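Local coordinates for acetyltransferase (Sinorhizobium meliloti, PDB 4JXR), which probably transfers an acetyl group from acetyl-CoA to an amine acceptor, as a member of the GNAT superfamily related to phosphinothricin acetyltransferases, at residues 27-32 against 153-158. Numbering follows the deposited sequence. Where two conformers were deposited one is given.
Sequences NGVATY and HGRWLD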
loop_
_atom_site.group_PDB
_atom_site.type_symbol
_atom_site.label_atom_id
_atom_site.label_comp_id
_atom_site.label_asym_id
_atom_site.label_seq_id
_atom_site.Cartn_x
_atom_site.Cartn_y
_atom_site.Cartn_z
ATOM N N ASN A 27 -2.586 19.425 10.630
ATOM C CA ASN A 27 -1.461 20.310 10.465
ATOM C C ASN A 27 -0.268 19.726 9.750
ATOM O O ASN A 27 0.612 20.481 9.358
ATOM C CB ASN A 27 -1.065 20.827 11.829
ATOM C CG ASN A 27 -2.190 21.685 12.473
ATOM O OD1 ASN A 27 -2.998 22.359 11.777
ATOM N ND2 ASN A 27 -2.220 21.689 13.784
ATOM N N GLY A 28 -0.234 18.426 9.505
ATOM C CA GLY A 28 0.977 17.782 8.967
ATOM C C GLY A 28 0.757 17.061 7.666
ATOM O O GLY A 28 -0.365 17.053 7.139
ATOM N N VAL A 29 1.800 16.451 7.140
ATOM C CA VAL A 29 1.627 15.620 5.965
ATOM C C VAL A 29 2.180 14.212 6.194
ATOM O O VAL A 29 2.337 13.480 5.218
ATOM C CB VAL A 29 2.216 16.264 4.673
ATOM C CG1 VAL A 29 1.415 17.500 4.261
ATOM C CG2 VAL A 29 3.689 16.570 4.864
ATOM N N ALA A 30 2.490 13.831 7.431
ATOM C CA ALA A 30 2.815 12.437 7.759
ATOM C C ALA A 30 1.679 11.514 7.443
ATOM O O ALA A 30 1.929 10.367 7.153
ATOM C CB ALA A 30 3.231 12.300 9.213
ATOM N N THR A 31 0.449 11.986 7.608
ATOM C CA THR A 31 -0.703 11.206 7.239
ATOM C C THR A 31 -1.422 11.891 6.083
ATOM O O THR A 31 -1.566 13.116 6.054
ATOM C CB THR A 31 -1.675 10.975 8.414
ATOM O OG1 THR A 31 -2.860 10.364 7.897
ATOM C CG2 THR A 31 -2.022 12.276 9.116
ATOM N N TYR A 32 -1.856 11.083 5.132
ATOM C CA TYR A 32 -2.580 11.563 3.968
ATOM C C TYR A 32 -4.087 11.523 4.196
ATOM O O TYR A 32 -4.865 11.874 3.314
ATOM C CB TYR A 32 -2.204 10.733 2.744
ATOM C CG TYR A 32 -0.827 11.062 2.193
ATOM C CD1 TYR A 32 0.020 11.959 2.838
ATOM C CD2 TYR A 32 -0.383 10.474 1.025
ATOM C CE1 TYR A 32 1.274 12.251 2.331
ATOM C CE2 TYR A 32 0.872 10.752 0.514
ATOM C CZ TYR A 32 1.696 11.639 1.171
ATOM O OH TYR A 32 2.951 11.917 0.679
ATOM N N HIS A 153 -3.108 20.264 1.512
ATOM C CA HIS A 153 -2.817 21.659 1.829
ATOM C C HIS A 153 -2.292 22.387 0.568
ATOM O O HIS A 153 -1.339 23.180 0.635
ATOM C CB HIS A 153 -1.816 21.753 2.985
ATOM C CG HIS A 153 -2.333 21.253 4.310
ATOM N ND1 HIS A 153 -3.665 20.997 4.570
ATOM C CD2 HIS A 153 -1.675 21.003 5.466
ATOM C CE1 HIS A 153 -3.801 20.613 5.833
ATOM N NE2 HIS A 153 -2.609 20.593 6.388
ATOM N N GLY A 154 -2.922 22.069 -0.556
ATOM C CA GLY A 154 -2.718 22.781 -1.802
ATOM C C GLY A 154 -1.424 22.455 -2.524
ATOM O O GLY A 154 -1.086 23.151 -3.481
ATOM N N ARG A 155 -0.703 21.404 -2.103
ATOM C CA ARG A 155 0.632 21.093 -2.606
ATOM C C ARG A 155 0.728 19.631 -3.049
ATOM O O ARG A 155 0.205 18.732 -2.376
ATOM C CB ARG A 155 1.675 21.297 -1.478
ATOM C CG ARG A 155 1.684 22.696 -0.867
ATOM C CD ARG A 155 2.910 22.964 0.007
ATOM N NE ARG A 155 3.538 21.775 0.571
ATOM C CZ ARG A 155 3.245 21.264 1.763
ATOM N NH1 ARG A 155 3.881 20.178 2.198
ATOM N NH2 ARG A 155 2.314 21.833 2.520
ATOM N N TRP A 156 1.478 19.398 -4.103
ATOM C CA TRP A 156 1.916 18.042 -4.455
ATOM C C TRP A 156 2.972 17.587 -3.468
ATOM O O TRP A 156 3.913 18.319 -3.161
ATOM C CB TRP A 156 2.458 17.981 -5.890
ATOM C CG TRP A 156 1.423 18.129 -6.945
ATOM C CD1 TRP A 156 1.247 19.208 -7.813
ATOM C CD2 TRP A 156 0.383 17.211 -7.251
ATOM N NE1 TRP A 156 0.185 18.982 -8.633
ATOM C CE2 TRP A 156 -0.372 17.763 -8.306
ATOM C CE3 TRP A 156 -0.020 15.969 -6.695
ATOM C CZ2 TRP A 156 -1.465 17.138 -8.841
ATOM C CZ3 TRP A 156 -1.109 15.349 -7.215
ATOM C CH2 TRP A 156 -1.828 15.934 -8.292
ATOM N N LEU A 157 2.857 16.353 -3.001
ATOM C CA LEU A 157 3.707 15.754 -2.016
ATOM C C LEU A 157 4.368 14.526 -2.562
ATOM O O LEU A 157 3.740 13.708 -3.228
ATOM C CB LEU A 157 2.860 15.315 -0.814
ATOM C CG LEU A 157 2.054 16.396 -0.097
ATOM C CD1 LEU A 157 1.281 15.768 1.043
ATOM C CD2 LEU A 157 2.911 17.482 0.445
ATOM N N ASP A 158 5.639 14.368 -2.245
ATOM C CA ASP A 158 6.378 13.132 -2.500
ATOM C C ASP A 158 6.154 12.165 -1.336
ATOM O O ASP A 158 5.929 12.596 -0.198
ATOM C CB ASP A 158 7.847 13.424 -2.674
ATOM C CG ASP A 158 8.166 14.367 -3.825
ATOM O OD1 ASP A 158 7.381 14.516 -4.758
ATOM O OD2 ASP A 158 9.293 14.939 -3.764
#
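Chi1 of Leu157 (-59°) sets CG opposite its carbonyl carbon, and an extended chi2 of 179° carries CD1 out to meet Val29 and Tyr32; Val29, with chi1 near -68° in the conformer described, turns CG1 toward the same methyl. The contact belongs to the GNAT fold: the loop that follows helix 14-27 passes over the start of strand 155-165, which pairs antiparallel with strand 141-152 at the edge of the mixed sheet. Leu157 CD1 lies 3.7 Å from Val29 CG1 and equally 3.7 Å from Tyr32 CE1, so a single methyl bridges two residues of the loop, while Leu157 CD2 backs the valine at 4.1 Å from CG1. Leucine and tyrosine side chains run past one another in opposite senses, and Tyr32 OH comes within 3.7 Å of Leu157 CB. The hydroxyl of the buried Tyr32 is hydrogen-bonded to Thr159 OG1 and Gly126 N, which fix the end of the ring against the sheet. The Tyr32 ring also makes a T-shaped contact with Tyr81 of the second subunit, so the loop also serves the dimer interface. Val29 also approaches His128, an acetyl-CoA-binding residue, with side chains about 5 Å apart. Less certain, because both side chains have alternate conformers, are two approaches toward solvent: the bent Arg155 chain brings NH1 to 4.2 Å from Val29 CG1, and the His153 ring presents its edge to the helix end, NE2 lying 4.2 Å from Asn27 C and making a weak hydrogen bond to Leu26 O.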